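Succinate dehydrogenase subunit A (Mycolicibacterium smegmatis, PDB 7D6V) probably serves as the FAD-carrying catalytic subunit of Sdh1, oxidising succinate to fumarate and feeding the electrons toward quinone. Local coordinates at residues A[494-499]-A[548-553]; A[554-559]-A[596-601]. All blocks are in the same frame, centred on the assembly; numbering follows the deposited sequence.

Contact 1 (A[494-499]-A[548-553]); sequences DLVGII and ECVAKA
Val496 meets Val550 and Ala551 through its two methyl groups, one for each partner. Val496 CG1 lies 4.0 Å from Val550 CG1, and the two valine side chains approach at a slant. Val496 CG2 lies 4.5 Å from Ala551 CB, a looser touch. Both valines place CG1 anti to the backbone N (chi1 176° in Val496 and 170° in Val550), which turns these two methyls to face one another across the gap. Val496 is the first residue to leave helical geometry after helix 481-495, so its side chain is presented from the point where this helix ends against the C-terminal part of helix 532-556. Both segments fall in the C-terminal family region of fumarate reductase-type flavoproteins, to which succinate dehydrogenase subunit A belongs, and the contact is purely apolar, with all three touching residues buried. The nearest CA atoms, those of Val496 and Ala551, are 6.9 Å apart, and the side chains span the distance. Around the pair, Val550 also packs on Ile212 and on Ile246 of strand 246-253, while Ala551 rests on Leu509 of helix 502-518.

Contact 2 (A[554-559]-A[596-601]); sequences ALQRTE and TVTPEQ
This is a small, polar surface contact in which the last helical turn of helix 532-556 meets strand 594-597 and the residues that follow, one arm of the two-stranded antiparallel sheet formed with strand 582-585 in the C-terminal region of the flavoprotein. Gln556 carries it. Its CG stands anti to the backbone N (chi1 -159°), and the chain, bent at chi2, brings the terminal amide over to the strand. There Gln556 NE2 gives a weak hydrogen bond to Thr596 O at 3.4 Å, a long, bent bond (143°). The Gln556 and Thr596 side chains run past each other in opposite directions, and Gln556 OE1 lies 3.8 Å from Thr596 CB. Just beyond Gln556 the chain leaves the helix, and Arg557 and Glu559 form a salt bridge within the segment after it: Arg557 NH1 is 2.9 Å from Glu559 OE2, which sits at the edge of the guanidinium, in its plane, and accepts through its anti lone pair. The same guanidinium also bonds Glu244 and the carbonyls of Trp576 and Thr579. On the strand side, Thr598 crosses the glutamine at about a right angle, its CG2 methyl 3.6 Å from Gln556 NE2.

How the contacts relate
Helix 532-556 joins the two contacts: residues 548-553 meet the chain just after helix 481-495 in contact 1, and the next residues, 554-559, finish the helix and face the two-stranded sheet in contact 2. The centres are 13 Å apart, and the contacts touch directly where Lys552 CB packs 3.8 Å from Thr596 OG1. Contact 1 is buried and apolar, whereas contact 2 is polar and lies at the surface; the centre of contact 1 lies about 16 Å, that of contact 2 about 20 Å, from the centre of the chain. Glu244, already named beside contact 2, also packs on Ala553 from contact 1. The FAD pocket is formed by residues between 14 and 432, so none of the four segments contributes to it.

Contact 1 (A[494-499]-A[548-553])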
loop_
_atom_site.group_PDB
_atom_site.type_symbol
_atom_site.label_atom_id
_atom_site.label_comp_id
_atom_site.label_asym_id
_atom_site.label_seq_id
_atom_site.Cartn_x
_atom_site.Cartn_y
_atom_site.Cartn_z
ATOM N N ASP A 494 -22.756 -3.519 21.303
ATOM C CA ASP A 494 -24.179 -3.491 21.624
ATOM C C ASP A 494 -24.538 -2.296 22.499
ATOM O O ASP A 494 -25.500 -1.576 22.214
ATOM C CB ASP A 494 -24.586 -4.793 22.314
ATOM C CG ASP A 494 -24.516 -5.985 21.391
ATOM O OD1 ASP A 494 -23.944 -5.857 20.290
ATOM O OD2 ASP A 494 -25.031 -7.057 21.768
ATOM N N LEU A 495 -23.779 -2.066 23.570
ATOM C CA LEU A 495 -24.227 -1.153 24.611
ATOM C C LEU A 495 -23.550 0.210 24.576
ATOM O O LEU A 495 -24.025 1.131 25.245
ATOM C CB LEU A 495 -24.029 -1.796 25.988
ATOM C CG LEU A 495 -24.561 -3.230 26.084
ATOM C CD1 LEU A 495 -24.209 -3.863 27.411
ATOM C CD2 LEU A 495 -26.061 -3.266 25.863
ATOM N N VAL A 496 -22.463 0.370 23.827
ATOM C CA VAL A 496 -21.835 1.674 23.621
ATOM C C VAL A 496 -21.686 1.833 22.109
ATOM O O VAL A 496 -20.663 1.469 21.526
ATOM C CB VAL A 496 -20.483 1.796 24.331
ATOM C CG1 VAL A 496 -19.826 3.123 24.011
ATOM C CG2 VAL A 496 -20.646 1.622 25.832
ATOM N N GLY A 497 -22.697 2.403 21.468
ATOM C CA GLY A 497 -22.741 2.502 20.028
ATOM C C GLY A 497 -22.988 3.931 19.594
ATOM O O GLY A 497 -22.588 4.882 20.260
ATOM N N ILE A 498 -23.652 4.071 18.445
ATOM C CA ILE A 498 -24.041 5.404 18.000
ATOM C C ILE A 498 -25.051 6.001 18.964
ATOM O O ILE A 498 -24.957 7.174 19.341
ATOM C CB ILE A 498 -24.605 5.375 16.571
ATOM C CG1 ILE A 498 -23.553 4.906 15.584
ATOM C CG2 ILE A 498 -25.030 6.769 16.173
ATOM C CD1 ILE A 498 -24.093 4.612 14.217
ATOM N N ILE A 499 -26.025 5.204 19.382
ATOM C CA ILE A 499 -27.093 5.655 20.263
ATOM C C ILE A 499 -26.852 5.037 21.628
ATOM O O ILE A 499 -26.753 3.811 21.753
ATOM C CB ILE A 499 -28.478 5.280 19.717
ATOM C CG1 ILE A 499 -28.756 6.028 18.417
ATOM C CG2 ILE A 499 -29.552 5.604 20.731
ATOM C CD1 ILE A 499 -28.301 5.309 17.178
ATOM N N GLU A 548 -13.708 0.786 30.029
ATOM C CA GLU A 548 -14.296 1.342 31.244
ATOM C C GLU A 548 -14.332 2.864 31.189
ATOM O O GLU A 548 -15.341 3.485 31.553
ATOM C CB GLU A 548 -13.518 0.868 32.471
ATOM C CG GLU A 548 -14.258 1.051 33.786
ATOM C CD GLU A 548 -13.410 0.682 34.989
ATOM O OE1 GLU A 548 -13.747 1.112 36.113
ATOM O OE2 GLU A 548 -12.405 -0.041 34.815
ATOM N N CYS A 549 -13.242 3.482 30.725
ATOM C CA CYS A 549 -13.210 4.939 30.623
ATOM C C CYS A 549 -14.290 5.452 29.676
ATOM O O CYS A 549 -15.013 6.407 29.993
ATOM C CB CYS A 549 -11.829 5.401 30.159
ATOM S SG CYS A 549 -10.618 5.568 31.472
ATOM N N VAL A 550 -14.411 4.821 28.507
ATOM C CA VAL A 550 -15.390 5.256 27.513
ATOM C C VAL A 550 -16.803 5.128 28.066
ATOM O O VAL A 550 -17.628 6.041 27.928
ATOM C CB VAL A 550 -15.222 4.454 26.209
ATOM C CG1 VAL A 550 -16.380 4.719 25.271
ATOM C CG2 VAL A 550 -13.912 4.807 25.537
ATOM N N ALA A 551 -17.102 3.995 28.706
ATOM C CA ALA A 551 -18.445 3.779 29.230
ATOM C C ALA A 551 -18.786 4.780 30.326
ATOM O O ALA A 551 -19.900 5.314 30.362
ATOM C CB ALA A 551 -18.580 2.349 29.747
ATOM N N LYS A 552 -17.840 5.057 31.227
ATOM C CA LYS A 552 -18.132 5.993 32.307
ATOM C C LYS A 552 -18.319 7.413 31.781
ATOM O O LYS A 552 -19.223 8.131 32.231
ATOM C CB LYS A 552 -17.027 5.941 33.359
ATOM C CG LYS A 552 -17.082 4.696 34.215
ATOM C CD LYS A 552 -16.214 4.827 35.447
ATOM C CE LYS A 552 -16.478 3.689 36.412
ATOM N NZ LYS A 552 -15.845 3.936 37.731
ATOM N N ALA A 553 -17.491 7.834 30.821
ATOM C CA ALA A 553 -17.679 9.156 30.231
ATOM C C ALA A 553 -19.028 9.261 29.527
ATOM O O ALA A 553 -19.740 10.266 29.676
ATOM C CB ALA A 553 -16.540 9.464 29.261
#

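Contact 2 (A[554-559]-A[596-601])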
loop_
_atom_site.group_PDB
_atom_site.type_symbol
_atom_site.label_atom_id
_atom_site.label_comp_id
_atom_site.label_asym_id
_atom_site.label_seq_id
_atom_site.Cartn_x
_atom_site.Cartn_y
_atom_site.Cartn_z
ATOM N N ALA A 554 -19.401 8.226 28.766
ATOM C CA ALA A 554 -20.676 8.248 28.059
ATOM C C ALA A 554 -21.852 8.266 29.021
ATOM O O ALA A 554 -22.882 8.880 28.728
ATOM C CB ALA A 554 -20.776 7.046 27.122
ATOM N N LEU A 555 -21.726 7.596 30.166
ATOM C CA LEU A 555 -22.789 7.661 31.162
ATOM C C LEU A 555 -22.866 9.041 31.797
ATOM O O LEU A 555 -23.959 9.527 32.105
ATOM C CB LEU A 555 -22.575 6.598 32.236
ATOM C CG LEU A 555 -23.689 6.508 33.281
ATOM C CD1 LEU A 555 -24.921 5.847 32.690
ATOM C CD2 LEU A 555 -23.217 5.766 34.512
ATOM N N GLN A 556 -21.719 9.685 32.006
ATOM C CA GLN A 556 -21.726 10.949 32.732
ATOM C C GLN A 556 -22.188 12.123 31.878
ATOM O O GLN A 556 -22.818 13.045 32.407
ATOM C CB GLN A 556 -20.341 11.234 33.306
ATOM C CG GLN A 556 -20.366 12.213 34.459
ATOM C CD GLN A 556 -19.306 11.917 35.490
ATOM O OE1 GLN A 556 -18.885 10.774 35.652
ATOM N NE2 GLN A 556 -18.864 12.950 36.196
ATOM N N ARG A 557 -21.895 12.130 30.578
ATOM C CA ARG A 557 -22.290 13.263 29.738
ATOM C C ARG A 557 -23.753 13.113 29.336
ATOM O O ARG A 557 -24.091 12.327 28.450
ATOM C CB ARG A 557 -21.397 13.376 28.508
ATOM C CG ARG A 557 -21.767 14.552 27.616
ATOM C CD ARG A 557 -20.702 14.863 26.587
ATOM N NE ARG A 557 -19.513 15.449 27.193
ATOM C CZ ARG A 557 -19.254 16.751 27.223
ATOM N NH1 ARG A 557 -20.103 17.612 26.683
ATOM N NH2 ARG A 557 -18.146 17.194 27.795
ATOM N N THR A 558 -24.625 13.885 29.976
ATOM C CA THR A 558 -26.066 13.808 29.729
ATOM C C THR A 558 -26.518 14.901 28.760
ATOM O O THR A 558 -27.301 15.787 29.100
ATOM C CB THR A 558 -26.832 13.887 31.046
ATOM O OG1 THR A 558 -26.496 15.104 31.724
ATOM C CG2 THR A 558 -26.483 12.709 31.932
ATOM N N GLU A 559 -26.011 14.816 27.533
ATOM C CA GLU A 559 -26.440 15.662 26.425
ATOM C C GLU A 559 -25.832 15.081 25.158
ATOM O O GLU A 559 -24.945 14.227 25.213
ATOM C CB GLU A 559 -26.049 17.131 26.645
ATOM C CG GLU A 559 -24.558 17.419 26.767
ATOM C CD GLU A 559 -23.900 17.751 25.446
ATOM O OE1 GLU A 559 -24.617 18.152 24.513
ATOM O OE2 GLU A 559 -22.665 17.627 25.343
ATOM N N THR A 596 -14.078 9.667 36.782
ATOM C CA THR A 596 -14.274 10.726 35.805
ATOM C C THR A 596 -14.804 11.968 36.510
ATOM O O THR A 596 -15.777 11.890 37.267
ATOM C CB THR A 596 -15.233 10.277 34.701
ATOM O OG1 THR A 596 -14.879 8.958 34.274
ATOM C CG2 THR A 596 -15.119 11.191 33.511
ATOM N N VAL A 597 -14.160 13.105 36.262
ATOM C CA VAL A 597 -14.450 14.365 36.932
ATOM C C VAL A 597 -14.861 15.375 35.860
ATOM O O VAL A 597 -14.761 15.113 34.665
ATOM C CB VAL A 597 -13.242 14.866 37.754
ATOM C CG1 VAL A 597 -13.636 15.971 38.729
ATOM C CG2 VAL A 597 -12.592 13.709 38.498
ATOM N N THR A 598 -15.346 16.538 36.301
ATOM C CA THR A 598 -15.891 17.563 35.411
ATOM C C THR A 598 -15.175 18.895 35.605
ATOM O O THR A 598 -15.597 19.719 36.430
ATOM C CB THR A 598 -17.389 17.723 35.652
ATOM O OG1 THR A 598 -17.604 18.217 36.979
ATOM C CG2 THR A 598 -18.093 16.389 35.514
ATOM N N PRO A 599 -14.084 19.147 34.885
ATOM C CA PRO A 599 -13.450 20.469 34.917
ATOM C C PRO A 599 -13.963 21.392 33.821
ATOM O O PRO A 599 -14.528 20.962 32.815
ATOM C CB PRO A 599 -11.966 20.151 34.686
ATOM C CG PRO A 599 -11.987 18.914 33.919
ATOM C CD PRO A 599 -13.154 18.114 34.407
ATOM N N GLU A 600 -13.727 22.685 34.024
ATOM C CA GLU A 600 -14.116 23.712 33.071
ATOM C C GLU A 600 -12.984 24.008 32.096
ATOM O O GLU A 600 -11.802 23.907 32.433
ATOM C CB GLU A 600 -14.525 25.003 33.784
ATOM C CG GLU A 600 -15.551 24.803 34.878
ATOM C CD GLU A 600 -16.837 24.189 34.364
ATOM O OE1 GLU A 600 -17.549 24.856 33.585
ATOM O OE2 GLU A 600 -17.134 23.036 34.739
ATOM N N GLN A 601 -13.365 24.373 30.875
ATOM C CA GLN A 601 -12.407 24.743 29.847
ATOM C C GLN A 601 -11.940 26.182 30.034
ATOM O O GLN A 601 -12.576 26.989 30.716
ATOM C CB GLN A 601 -13.017 24.581 28.456
ATOM C CG GLN A 601 -13.490 23.182 28.131
ATOM C CD GLN A 601 -13.680 22.969 26.644
ATOM O OE1 GLN A 601 -12.731 23.055 25.868
ATOM N NE2 GLN A 601 -14.910 22.685 26.240
#